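Local structure of tumour necrosis factor receptor (Ectromelia virus, 3ON9) at residues Asn7-Glu12 with Phe67-Lys72; Ser31-Ser36 with Ile52-Ser57; Glu86-Ser91 with Thr114-Cys119; Leu120-Val125 with His145-Leu150. The protein probably weakens host immune defence by binding tumour necrosis factor and, through the SECRET domain seen here, chemokines outside the cell. All blocks are in the same frame, centred on the assembly; numbering follows the deposited sequence.

Contact 1: residues Asn7-Glu12 with Phe67-Lys72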
loop_
_atom_site.group_PDB
_atom_site.type_symbol
_atom_site.label_atom_id
_atom_site.label_comp_id
_atom_site.label_asym_id
_atom_site.label_seq_id
_atom_site.Cartn_x
_atom_site.Cartn_y
_atom_site.Cartn_z
ATOM N N ASN A 7 4.494 -14.715 5.261
ATOM C CA ASN A 7 3.293 -14.738 6.090
ATOM C C ASN A 7 2.829 -13.331 6.440
ATOM O O ASN A 7 1.936 -13.156 7.258
ATOM C CB ASN A 7 3.493 -15.568 7.374
ATOM C CG ASN A 7 4.705 -15.137 8.178
ATOM O OD1 ASN A 7 5.419 -14.226 7.793
ATOM N ND2 ASN A 7 4.937 -15.795 9.307
ATOM N N SER A 8 3.456 -12.335 5.816
ATOM C CA SER A 8 3.179 -10.940 6.138
ATOM C C SER A 8 3.190 -10.099 4.871
ATOM O O SER A 8 4.107 -10.222 4.066
ATOM C CB SER A 8 4.264 -10.408 7.080
ATOM O OG SER A 8 4.118 -9.014 7.301
ATOM N N ILE A 9 2.175 -9.254 4.693
ATOM C CA ILE A 9 2.173 -8.283 3.599
ATOM C C ILE A 9 1.939 -6.901 4.185
ATOM O O ILE A 9 1.027 -6.703 4.994
ATOM C CB ILE A 9 1.080 -8.546 2.526
ATOM C CG1 ILE A 9 1.048 -10.013 2.107
ATOM C CG2 ILE A 9 1.339 -7.683 1.287
ATOM C CD1 ILE A 9 -0.065 -10.337 1.102
ATOM N N ASP A 10 2.776 -5.961 3.758
ATOM C CA ASP A 10 2.745 -4.581 4.199
ATOM C C ASP A 10 2.608 -3.750 2.935
ATOM O O ASP A 10 3.344 -3.951 1.973
ATOM C CB ASP A 10 4.054 -4.270 4.946
ATOM C CG ASP A 10 4.382 -2.789 4.990
ATOM O OD1 ASP A 10 3.897 -2.107 5.912
ATOM O OD2 ASP A 10 5.146 -2.327 4.110
ATOM N N VAL A 11 1.619 -2.863 2.910
ATOM C CA VAL A 11 1.443 -1.945 1.800
ATOM C C VAL A 11 1.501 -0.535 2.367
ATOM O O VAL A 11 0.776 -0.219 3.303
ATOM C CB VAL A 11 0.092 -2.186 1.080
ATOM C CG1 VAL A 11 -0.095 -1.171 -0.042
ATOM C CG2 VAL A 11 0.031 -3.605 0.530
ATOM N N GLU A 12 2.391 0.294 1.824
ATOM C CA GLU A 12 2.546 1.673 2.268
ATOM C C GLU A 12 2.351 2.603 1.097
ATOM O O GLU A 12 2.867 2.351 0.009
ATOM C CB GLU A 12 3.948 1.918 2.825
ATOM C CG GLU A 12 4.325 1.043 3.990
ATOM C CD GLU A 12 5.831 0.983 4.185
ATOM O OE1 GLU A 12 6.453 2.044 4.432
ATOM O OE2 GLU A 12 6.392 -0.127 4.082
ATOM N N PHE A 67 -1.837 -0.451 4.450
ATOM C CA PHE A 67 -2.635 -1.595 4.894
ATOM C C PHE A 67 -1.654 -2.698 5.285
ATOM O O PHE A 67 -0.588 -2.811 4.690
ATOM C CB PHE A 67 -3.505 -2.149 3.765
ATOM C CG PHE A 67 -4.338 -1.128 3.034
ATOM C CD1 PHE A 67 -5.706 -1.039 3.275
ATOM C CD2 PHE A 67 -3.771 -0.309 2.062
ATOM C CE1 PHE A 67 -6.491 -0.128 2.593
ATOM C CE2 PHE A 67 -4.538 0.603 1.367
ATOM C CZ PHE A 67 -5.909 0.700 1.637
ATOM N N PHE A 68 -2.006 -3.534 6.258
ATOM C CA PHE A 68 -1.131 -4.649 6.594
ATOM C C PHE A 68 -1.913 -5.856 7.073
ATOM O O PHE A 68 -3.066 -5.743 7.489
ATOM C CB PHE A 68 -0.096 -4.237 7.647
ATOM C CG PHE A 68 -0.708 -3.775 8.934
ATOM C CD1 PHE A 68 -0.908 -4.662 9.982
ATOM C CD2 PHE A 68 -1.098 -2.460 9.088
ATOM C CE1 PHE A 68 -1.483 -4.233 11.176
ATOM C CE2 PHE A 68 -1.667 -2.020 10.272
ATOM C CZ PHE A 68 -1.865 -2.914 11.319
ATOM N N THR A 69 -1.273 -7.014 7.003
ATOM C CA THR A 69 -1.929 -8.267 7.327
ATOM C C THR A 69 -1.566 -8.778 8.700
ATOM O O THR A 69 -0.587 -8.369 9.312
ATOM C CB THR A 69 -1.503 -9.387 6.351
ATOM O OG1 THR A 69 -0.114 -9.699 6.560
ATOM C CG2 THR A 69 -1.711 -8.964 4.924
ATOM N N ASN A 70 -2.378 -9.713 9.161
ATOM C CA ASN A 70 -1.979 -10.632 10.200
ATOM C C ASN A 70 -0.709 -11.340 9.736
ATOM O O ASN A 70 -0.542 -11.589 8.545
ATOM C CB ASN A 70 -3.106 -11.640 10.401
ATOM C CG ASN A 70 -2.716 -12.780 11.319
ATOM O OD1 ASN A 70 -2.149 -12.561 12.390
ATOM N ND2 ASN A 70 -3.025 -14.003 10.909
ATOM N N ASP A 71 0.193 -11.655 10.656
ATOM C CA ASP A 71 1.432 -12.305 10.255
ATOM C C ASP A 71 1.587 -13.745 10.741
ATOM O O ASP A 71 2.704 -14.245 10.835
ATOM C CB ASP A 71 2.645 -11.449 10.654
ATOM C CG ASP A 71 2.689 -11.145 12.141
ATOM O OD1 ASP A 71 3.575 -10.368 12.556
ATOM O OD2 ASP A 71 1.837 -11.672 12.894
ATOM N N LYS A 72 0.472 -14.421 11.013
ATOM C CA LYS A 72 0.519 -15.783 11.558
ATOM C C LYS A 72 0.286 -16.910 10.547
ATOM O O LYS A 72 0.552 -18.075 10.846
ATOM C CB LYS A 72 -0.452 -15.927 12.738
ATOM C CG LYS A 72 -0.218 -14.921 13.859
ATOM C CD LYS A 72 1.227 -14.937 14.338
ATOM C CE LYS A 72 1.564 -13.686 15.150
ATOM N NZ LYS A 72 3.037 -13.443 15.242
HETATM O O HOH W 1 3.580 -17.851 10.850
HETATM O O HOH W 2 2.123 -8.301 8.855
#

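Contact 2: residues Ser31-Ser36 with Ile52-Ser57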
loop_
_atom_site.group_PDB
_atom_site.type_symbol
_atom_site.label_atom_id
_atom_site.label_comp_id
_atom_site.label_asym_id
_atom_site.label_seq_id
_atom_site.Cartn_x
_atom_site.Cartn_y
_atom_site.Cartn_z
ATOM N N SER A 31 -10.212 -3.373 -0.204
ATOM C CA SER A 31 -10.064 -2.505 0.953
ATOM C C SER A 31 -9.813 -1.066 0.521
ATOM O O SER A 31 -9.042 -0.810 -0.410
ATOM C CB SER A 31 -8.907 -2.994 1.829
ATOM O OG SER A 31 -9.139 -4.299 2.337
ATOM N N THR A 32 -10.464 -0.121 1.196
ATOM C CA THR A 32 -10.281 1.280 0.848
ATOM C C THR A 32 -9.910 2.170 2.024
ATOM O O THR A 32 -10.385 1.976 3.152
ATOM C CB THR A 32 -11.526 1.868 0.146
ATOM O OG1 THR A 32 -12.696 1.610 0.936
ATOM C CG2 THR A 32 -11.703 1.271 -1.255
ATOM N N ILE A 33 -9.050 3.145 1.741
ATOM C CA ILE A 33 -8.889 4.320 2.586
ATOM C C ILE A 33 -9.298 5.498 1.729
ATOM O O ILE A 33 -8.817 5.629 0.615
ATOM C CB ILE A 33 -7.418 4.505 3.010
ATOM C CG1 ILE A 33 -6.950 3.312 3.854
ATOM C CG2 ILE A 33 -7.232 5.843 3.726
ATOM C CD1 ILE A 33 -5.409 3.165 3.914
ATOM N N SER A 34 -10.196 6.354 2.211
ATOM C CA SER A 34 -10.602 7.501 1.404
ATOM C C SER A 34 -10.732 8.788 2.197
ATOM O O SER A 34 -11.253 8.796 3.316
ATOM C CB SER A 34 -11.938 7.222 0.691
ATOM O OG SER A 34 -12.123 8.167 -0.353
ATOM N N THR A 35 -10.257 9.876 1.604
ATOM C CA THR A 35 -10.625 11.211 2.053
ATOM C C THR A 35 -11.579 11.717 0.986
ATOM O O THR A 35 -11.954 10.962 0.087
ATOM C CB THR A 35 -9.407 12.143 2.133
ATOM O OG1 THR A 35 -8.842 12.315 0.823
ATOM C CG2 THR A 35 -8.361 11.550 3.050
ATOM N N SER A 36 -11.977 12.977 1.068
ATOM C CA SER A 36 -12.865 13.524 0.056
ATOM C C SER A 36 -12.100 13.874 -1.215
ATOM O O SER A 36 -12.708 14.291 -2.196
ATOM C CB SER A 36 -13.571 14.772 0.575
ATOM O OG SER A 36 -12.629 15.751 0.981
ATOM N N ILE A 52 -5.799 -6.780 7.975
ATOM C CA ILE A 52 -6.505 -6.536 9.230
ATOM C C ILE A 52 -6.495 -5.095 9.694
ATOM O O ILE A 52 -7.278 -4.724 10.571
ATOM C CB ILE A 52 -5.928 -7.380 10.392
ATOM C CG1 ILE A 52 -4.446 -7.063 10.613
ATOM C CG2 ILE A 52 -6.162 -8.881 10.153
ATOM C CD1 ILE A 52 -3.850 -7.801 11.787
ATOM N N GLY A 53 -5.606 -4.283 9.138
ATOM C CA GLY A 53 -5.485 -2.926 9.635
ATOM C C GLY A 53 -5.030 -1.966 8.571
ATOM O O GLY A 53 -4.454 -2.370 7.557
ATOM N N ASP A 54 -5.298 -0.689 8.805
ATOM C CA ASP A 54 -4.801 0.352 7.921
ATOM C C ASP A 54 -4.595 1.649 8.667
ATOM O O ASP A 54 -4.916 1.751 9.847
ATOM C CB ASP A 54 -5.702 0.548 6.698
ATOM C CG ASP A 54 -7.138 0.852 7.050
ATOM O OD1 ASP A 54 -7.422 1.344 8.168
ATOM O OD2 ASP A 54 -7.985 0.591 6.176
ATOM N N TYR A 55 -4.042 2.642 7.979
ATOM C CA TYR A 55 -3.770 3.918 8.628
ATOM C C TYR A 55 -3.590 5.010 7.588
ATOM O O TYR A 55 -3.335 4.723 6.424
ATOM C CB TYR A 55 -2.530 3.820 9.530
ATOM C CG TYR A 55 -1.274 3.366 8.821
ATOM C CD1 TYR A 55 -0.398 4.289 8.254
ATOM C CD2 TYR A 55 -0.970 2.015 8.699
ATOM C CE1 TYR A 55 0.749 3.878 7.609
ATOM C CE2 TYR A 55 0.172 1.596 8.050
ATOM C CZ TYR A 55 1.032 2.532 7.501
ATOM O OH TYR A 55 2.179 2.106 6.849
ATOM N N TYR A 56 -3.751 6.255 8.028
ATOM C CA TYR A 56 -3.584 7.437 7.197
ATOM C C TYR A 56 -3.310 8.571 8.176
ATOM O O TYR A 56 -4.165 8.926 8.991
ATOM C CB TYR A 56 -4.864 7.700 6.375
ATOM C CG TYR A 56 -4.864 9.005 5.608
ATOM C CD1 TYR A 56 -4.301 9.088 4.341
ATOM C CD2 TYR A 56 -5.437 10.152 6.148
ATOM C CE1 TYR A 56 -4.290 10.295 3.635
ATOM C CE2 TYR A 56 -5.432 11.352 5.456
ATOM C CZ TYR A 56 -4.865 11.414 4.195
ATOM O OH TYR A 56 -4.876 12.605 3.501
ATOM N N SER A 57 -2.101 9.113 8.126
ATOM C CA SER A 57 -1.660 10.076 9.122
ATOM C C SER A 57 -0.885 11.191 8.436
ATOM O O SER A 57 -0.066 10.934 7.540
ATOM C CB SER A 57 -0.795 9.374 10.175
ATOM O OG SER A 57 -0.495 10.251 11.242
HETATM O O HOH W 3 -6.310 13.217 1.067
#

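Contact 3: residues Glu86-Ser91 with Thr114-Cys119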
loop_
_atom_site.group_PDB
_atom_site.type_symbol
_atom_site.label_atom_id
_atom_site.label_comp_id
_atom_site.label_asym_id
_atom_site.label_seq_id
_atom_site.Cartn_x
_atom_site.Cartn_y
_atom_site.Cartn_z
ATOM N N GLU A 86 -4.804 1.005 -6.398
ATOM C CA GLU A 86 -5.130 2.160 -7.217
ATOM C C GLU A 86 -5.257 3.382 -6.329
ATOM O O GLU A 86 -5.918 3.338 -5.286
ATOM C CB GLU A 86 -6.450 1.926 -7.964
ATOM C CG GLU A 86 -6.953 3.151 -8.728
ATOM C CD GLU A 86 -8.456 3.101 -8.994
ATOM O OE1 GLU A 86 -8.840 2.736 -10.129
ATOM O OE2 GLU A 86 -9.251 3.406 -8.071
ATOM N N ILE A 87 -4.591 4.465 -6.728
ATOM C CA ILE A 87 -4.735 5.747 -6.056
ATOM C C ILE A 87 -5.556 6.658 -6.971
ATOM O O ILE A 87 -5.123 6.994 -8.082
ATOM C CB ILE A 87 -3.355 6.380 -5.737
ATOM C CG1 ILE A 87 -2.547 5.483 -4.781
ATOM C CG2 ILE A 87 -3.528 7.781 -5.127
ATOM C CD1 ILE A 87 -1.800 4.327 -5.440
ATOM N N LYS A 88 -6.742 7.046 -6.506
ATOM C CA LYS A 88 -7.692 7.804 -7.327
ATOM C C LYS A 88 -7.863 9.233 -6.830
ATOM O O LYS A 88 -8.357 9.456 -5.721
ATOM C CB LYS A 88 -9.049 7.085 -7.363
ATOM C CG LYS A 88 -10.219 7.919 -7.905
ATOM C CD LYS A 88 -10.001 8.309 -9.364
ATOM C CE LYS A 88 -11.312 8.689 -10.056
ATOM N NZ LYS A 88 -12.050 9.783 -9.343
ATOM N N CYS A 89 -7.431 10.194 -7.654
ATOM C CA CYS A 89 -7.611 11.617 -7.377
ATOM C C CYS A 89 -9.039 12.025 -7.674
ATOM O O CYS A 89 -9.651 11.493 -8.587
ATOM C CB CYS A 89 -6.712 12.473 -8.276
ATOM S SG CYS A 89 -4.923 12.294 -7.978
ATOM N N ASN A 90 -9.529 13.014 -6.940
ATOM C CA ASN A 90 -10.914 13.438 -7.061
ATOM C C ASN A 90 -11.382 13.648 -8.491
ATOM O O ASN A 90 -12.438 13.148 -8.872
ATOM C CB ASN A 90 -11.178 14.698 -6.239
ATOM C CG ASN A 90 -12.612 15.147 -6.341
ATOM O OD1 ASN A 90 -13.512 14.546 -5.727
ATOM N ND2 ASN A 90 -12.847 16.183 -7.137
ATOM N N SER A 91 -10.626 14.381 -9.295
ATOM C CA SER A 91 -11.069 14.645 -10.662
ATOM C C SER A 91 -10.177 13.979 -11.707
ATOM O O SER A 91 -10.075 14.448 -12.843
ATOM C CB SER A 91 -11.179 16.152 -10.909
ATOM O OG SER A 91 -12.294 16.692 -10.213
ATOM N N THR A 114 -1.549 1.550 -9.791
ATOM C CA THR A 114 -2.142 2.459 -10.764
ATOM C C THR A 114 -2.459 3.786 -10.095
ATOM O O THR A 114 -2.821 3.805 -8.925
ATOM C CB THR A 114 -3.458 1.873 -11.306
ATOM O OG1 THR A 114 -3.170 0.732 -12.119
ATOM C CG2 THR A 114 -4.222 2.909 -12.127
ATOM N N VAL A 115 -2.339 4.881 -10.837
ATOM C CA VAL A 115 -2.749 6.190 -10.330
ATOM C C VAL A 115 -3.697 6.830 -11.349
ATOM O O VAL A 115 -3.513 6.667 -12.561
ATOM C CB VAL A 115 -1.536 7.106 -10.034
ATOM C CG1 VAL A 115 -0.649 7.270 -11.280
ATOM C CG2 VAL A 115 -1.993 8.446 -9.507
ATOM N N VAL A 116 -4.722 7.523 -10.855
ATOM C CA VAL A 116 -5.723 8.161 -11.707
ATOM C C VAL A 116 -5.763 9.654 -11.373
ATOM O O VAL A 116 -6.228 10.059 -10.306
ATOM C CB VAL A 116 -7.132 7.515 -11.543
ATOM C CG1 VAL A 116 -8.072 8.029 -12.625
ATOM C CG2 VAL A 116 -7.052 5.972 -11.603
ATOM N N GLY A 117 -5.240 10.471 -12.282
ATOM C CA GLY A 117 -5.136 11.898 -12.044
ATOM C C GLY A 117 -3.730 12.344 -11.664
ATOM O O GLY A 117 -2.851 11.528 -11.401
ATOM N N ASP A 118 -3.535 13.654 -11.618
ATOM C CA ASP A 118 -2.226 14.218 -11.349
ATOM C C ASP A 118 -2.227 15.130 -10.127
ATOM O O ASP A 118 -1.464 16.103 -10.067
ATOM C CB ASP A 118 -1.724 14.973 -12.583
ATOM C CG ASP A 118 -2.671 16.075 -13.022
ATOM O OD1 ASP A 118 -3.718 16.274 -12.365
ATOM O OD2 ASP A 118 -2.367 16.746 -14.033
ATOM N N CYS A 119 -3.055 14.799 -9.139
ATOM C CA CYS A 119 -3.205 15.633 -7.954
ATOM C C CYS A 119 -2.006 15.540 -7.007
ATOM O O CYS A 119 -1.841 16.387 -6.127
ATOM C CB CYS A 119 -4.502 15.296 -7.201
ATOM S SG CYS A 119 -4.590 13.625 -6.483
#

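Contact 4: residues Leu120-Val125 with His145-Leu150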
loop_
_atom_site.group_PDB
_atom_site.type_symbol
_atom_site.label_atom_id
_atom_site.label_comp_id
_atom_site.label_asym_id
_atom_site.label_seq_id
_atom_site.Cartn_x
_atom_site.Cartn_y
_atom_site.Cartn_z
ATOM N N LEU A 120 -1.168 14.522 -7.189
ATOM C CA LEU A 120 0.008 14.378 -6.323
ATOM C C LEU A 120 1.305 14.791 -7.003
ATOM O O LEU A 120 1.569 14.398 -8.135
ATOM C CB LEU A 120 0.154 12.941 -5.816
ATOM C CG LEU A 120 -1.006 12.418 -4.963
ATOM C CD1 LEU A 120 -0.745 10.965 -4.584
ATOM C CD2 LEU A 120 -1.200 13.274 -3.721
ATOM N N SER A 121 2.116 15.574 -6.294
ATOM C CA SER A 121 3.461 15.900 -6.760
ATOM C C SER A 121 4.445 14.783 -6.402
ATOM O O SER A 121 5.439 14.591 -7.094
ATOM C CB SER A 121 3.923 17.239 -6.178
ATOM O OG SER A 121 4.123 17.161 -4.789
ATOM N N ASN A 122 4.164 14.042 -5.330
ATOM C CA ASN A 122 4.985 12.888 -4.961
ATOM C C ASN A 122 4.087 11.749 -4.519
ATOM O O ASN A 122 3.198 11.952 -3.703
ATOM C CB ASN A 122 5.932 13.200 -3.787
ATOM C CG ASN A 122 6.758 14.457 -3.992
ATOM O OD1 ASN A 122 6.227 15.570 -4.006
ATOM N ND2 ASN A 122 8.079 14.288 -4.103
ATOM N N LEU A 123 4.336 10.560 -5.053
ATOM C CA LEU A 123 3.594 9.367 -4.666
ATOM C C LEU A 123 4.590 8.231 -4.572
ATOM O O LEU A 123 5.264 7.911 -5.553
ATOM C CB LEU A 123 2.529 9.040 -5.716
ATOM C CG LEU A 123 1.812 7.688 -5.605
ATOM C CD1 LEU A 123 1.158 7.517 -4.217
ATOM C CD2 LEU A 123 0.778 7.519 -6.715
ATOM N N ASP A 124 4.689 7.623 -3.393
ATOM C CA ASP A 124 5.561 6.473 -3.182
ATOM C C ASP A 124 4.687 5.309 -2.742
ATOM O O ASP A 124 3.808 5.478 -1.893
ATOM C CB ASP A 124 6.579 6.748 -2.067
ATOM C CG ASP A 124 7.446 7.960 -2.335
ATOM O OD1 ASP A 124 7.949 8.108 -3.462
ATOM O OD2 ASP A 124 7.630 8.754 -1.396
ATOM N N VAL A 125 4.942 4.133 -3.302
ATOM C CA VAL A 125 4.258 2.923 -2.880
ATOM C C VAL A 125 5.289 1.843 -2.572
ATOM O O VAL A 125 6.254 1.659 -3.317
ATOM C CB VAL A 125 3.304 2.429 -3.975
ATOM C CG1 VAL A 125 2.710 1.079 -3.600
ATOM C CG2 VAL A 125 2.208 3.457 -4.177
ATOM N N HIS A 145 7.941 5.029 -7.253
ATOM C CA HIS A 145 8.055 6.456 -6.959
ATOM C C HIS A 145 7.734 7.296 -8.191
ATOM O O HIS A 145 8.320 7.071 -9.252
ATOM C CB HIS A 145 9.491 6.798 -6.516
ATOM C CG HIS A 145 10.014 5.927 -5.418
ATOM N ND1 HIS A 145 9.533 5.988 -4.127
ATOM C CD2 HIS A 145 10.984 4.981 -5.415
ATOM C CE1 HIS A 145 10.174 5.110 -3.380
ATOM N NE2 HIS A 145 11.066 4.487 -4.138
ATOM N N THR A 146 6.825 8.261 -8.061
ATOM C CA THR A 146 6.539 9.168 -9.181
ATOM C C THR A 146 7.504 10.341 -9.269
ATOM O O THR A 146 7.656 10.944 -10.334
ATOM C CB THR A 146 5.108 9.730 -9.127
ATOM O OG1 THR A 146 4.943 10.544 -7.955
ATOM C CG2 THR A 146 4.091 8.590 -9.106
ATOM N N SER A 147 8.139 10.668 -8.151
ATOM C CA SER A 147 9.038 11.810 -8.083
ATOM C C SER A 147 10.049 11.571 -6.972
ATOM O O SER A 147 10.429 10.425 -6.714
ATOM C CB SER A 147 8.240 13.091 -7.837
ATOM O OG SER A 147 9.051 14.255 -7.974
ATOM N N TYR A 148 10.491 12.644 -6.327
ATOM C CA TYR A 148 11.412 12.515 -5.206
ATOM C C TYR A 148 10.771 11.679 -4.117
ATOM O O TYR A 148 9.554 11.768 -3.884
ATOM C CB TYR A 148 11.826 13.886 -4.662
ATOM C CG TYR A 148 12.526 14.745 -5.683
ATOM C CD1 TYR A 148 13.817 14.447 -6.089
ATOM C CD2 TYR A 148 11.893 15.845 -6.239
ATOM C CE1 TYR A 148 14.474 15.228 -7.030
ATOM C CE2 TYR A 148 12.535 16.637 -7.171
ATOM C CZ TYR A 148 13.821 16.322 -7.565
ATOM O OH TYR A 148 14.458 17.117 -8.497
ATOM N N ILE A 149 11.588 10.864 -3.459
ATOM C CA ILE A 149 11.109 9.953 -2.425
ATOM C C ILE A 149 10.857 10.679 -1.112
ATOM O O ILE A 149 11.751 11.329 -0.569
ATOM C CB ILE A 149 12.127 8.822 -2.199
ATOM C CG1 ILE A 149 12.395 8.092 -3.519
ATOM C CG2 ILE A 149 11.622 7.863 -1.125
ATOM C CD1 ILE A 149 13.466 7.038 -3.423
ATOM N N LEU A 150 9.627 10.571 -0.615
ATOM C CA LEU A 150 9.206 11.255 0.606
ATOM C C LEU A 150 9.788 10.617 1.861
ATOM O O LEU A 150 9.843 9.391 1.980
ATOM C CB LEU A 150 7.678 11.238 0.698
ATOM C CG LEU A 150 6.955 11.969 -0.426
ATOM C CD1 LEU A 150 5.456 11.601 -0.432
ATOM C CD2 LEU A 150 7.186 13.484 -0.327
HETATM O O HOH W 4 3.203 12.290 -8.887
HETATM O O HOH W 5 7.956 16.634 -7.031
HETATM O O HOH W 6 7.564 10.267 -5.181
HETATM O O HOH W 7 8.293 7.428 0.813
#

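Contact 1: residues Asn7-Glu12 with Phe67-Lys72
Thr69 reaches across to Ile9 with every atom of its side chain. Its CB sits 3.9 Å from Ile9 O, and from there the two branches part. With chi1 at 68°, OG1 lies between the backbone N and the carbonyl carbon of Thr69, which turns it to the neighbouring strand. There it accepts the amide of Ile9 in a nearly straight bond (Ile9 N to Thr69 OG1 3.0 Å, 170° at the hydrogen). The hydroxyl spends its own proton at home, on Asn70 O 2.8 Å from Thr69 OG1, coming in from above that carbonyl's plane. The methyl CG2 lies against the same residue, 3.7 Å from Ile9 CB, the two side chains running obliquely past each other.

OG1 thus does the accepting that a backbone carbonyl would do in a regular antiparallel pair, while Thr69 N still donates to Ile9 O. The displaced Thr69 O takes a proton from a water that also bonds Ser8 OG. Further along, pairing is regular: Val11 N to Phe67 O is 2.8 Å and Phe67 N to Val11 O 2.9 Å. Past Thr69 the chains stay close through a CA-H...O contact, with Asp71 CA 3.2 Å from Asn7 O. The amide oxygen of Asn7 is held by Thr132 N.

Val11 and Phe67 share the buried face, where Ile9 also reaches the cysteines of the Cys47-Cys81 disulfide; Asp10 and Phe68 occupy the other. This is an antiparallel strand pair inside one sheet of a beta-sandwich, fraying into a loop at Asn70.

Contact 2: residues Ser31-Ser36 with Ile52-Ser57
Ile33 makes the tight part of this contact, its three outer carbons each settling on a different residue of the facing strand. CG1 lies 3.7 Å from Asp54 OD2, the two side chains approaching from opposite directions. CD1 lies 3.6 Å from the backbone oxygen Tyr55 O, and CG2 rests 4.0 Å from Tyr56 CB.

Toward Thr35 a single methyl touches the tyrosine ring, and a water comes in between the polar ends. Tyr56 has CG anti to the backbone N (chi1 173°), which lays the ring along the segments and brings Thr35 CG2 3.7 Å from Tyr56 CZ, the side chains at about a right angle. The hydroxyls do not bond directly: a water 2.7 Å from Thr35 OG1 donates to Tyr56 OH. Both oxygens have further partners, Thr35 OG1 taking the amides of Glu37 and Leu38, and Tyr56 OH bonding Lys20 O. Asp54 OD2 likewise bonds Ser25 OG.

With no hydrogen bond crossing directly and the strand axes 8.4 Å apart at 17°, these strands face each other from the two sheets of the sandwich. Strand 51-59 borders one sheet, strand 30-34 lies between 24-26 and 38-45 in the other, and Phe67 of strand 62-69 packs against both Ile33 and Asp54.

Contact 3: residues Glu86-Ser91 with Thr114-Cys119
Cys89 and Cys119 are joined covalently, SG to SG 2.0 Å, with the disulfide twisted to a chi3 of -79°. Cys119 SG sits between its own backbone N and carbonyl carbon (chi1 65°), while Cys89 SG lies beside its backbone N (chi1 -66°), a pair of rotations that brings the sulfurs together between the chains. Just before the bridge Cys89 N donates to Val116 O at 2.9 Å. On the face carrying Glu86, Lys88 and Val116, the lysine bends over the valine, bringing Lys88 CD 3.7 Å from Val116 CB, and its ammonium closes back on its own strand (Lys88 NZ to Cys89 O 3.0 Å). On the valine's other branch, CG2 lies 4.0 Å from Glu86 CG.

What lines these groups up is a parallel strand pair, the one parallel pair of neighbours in a mixed sheet that is otherwise antiparallel. Its bonds are staggered in the parallel manner: Ile87 N donates to Thr114 O, and Ile87 O receives Val116 N at 2.9 Å. Beyond Val116 the chain turns through Gly117, where a CB would run into Cys89 CB and, at these backbone angles, press on the preceding carbonyl oxygen.

Further out, Ile87 and both cysteines pack on Leu38 of strand 38-45, and Thr41 and Thr39 of the same strand bond the backbone of Glu86 and Lys88. Strand 95-97 flanks the far side, with Ser95 touching Thr114 and Val116.

Contact 4: residues Leu120-Val125 with His145-Leu150
Asp124 and His145 are turned alike, each with CG beside its backbone N and anti to the carbonyl carbon (chi1 -58° and -51°). Their antiparallel, non-hydrogen-bonded pairing puts both side chains on one face of the sheet, and these torsions turn carboxylate and imidazole toward each other. His145 ND1 donates to Asp124 OD1 at 2.7 Å. The acceptor lies close to the ring plane, yet the proton arrives from above the carboxylate plane, and the two flat groups stand 75° apart. Ile149 CG1 covers one face of the ring, 3.6 Å above its centre.

The second carboxylate oxygen holds the returning loop: Leu150 N meets Asp124 OD2 on its syn side at 2.8 Å, and a water donates to the same oxygen and to Leu150 O. Beside it, Asn122 ND2 points almost straight at Tyr148 O (2.9 Å), while Leu150 CD2 packs 3.7 Å from Asn122 CB. Where regular pairing stops, Thr146 N bonds to Leu123 O, and Thr146 OG1 accepts Leu123 N at 3.0 Å with a bent geometry. A water that accepts from Ser147 N also reaches Asp124 OD1.

On the inner side Leu123 packs against Ile13 and Met15 of strand 8-16. With both carboxylate oxygens fed by donors, Asp124 is probably ionised, and its charge would favour a protonated, positively charged His145; one acidic side chain thereby ties the last paired residue and the loop beyond it to strand 122-130.

How the contacts relate
Contacts 1 and 4 belong to the same five-stranded sheet, on opposite sides of the chain's centre; contact 3 lies in the six-stranded sheet, and contact 2 spans the two. Their chemistry follows: backbone bonds dominate contacts 1 and 3, apolar packing joins the sheets in contact 2, and side-chain polar groups with waters hold the surface loop of contact 4. Contacts 1 to 3 are partly buried. Probable backbone bonds from Phe68 to Ile52 and Gly53 join contacts 1 and 2, while Ile87 and Val115 of contact 3 meet Leu123 of contact 4 in packing between the sheets. Thr69 and Thr146 each accept a strand amide through OG1, whereas contact 3 ends in a disulfide.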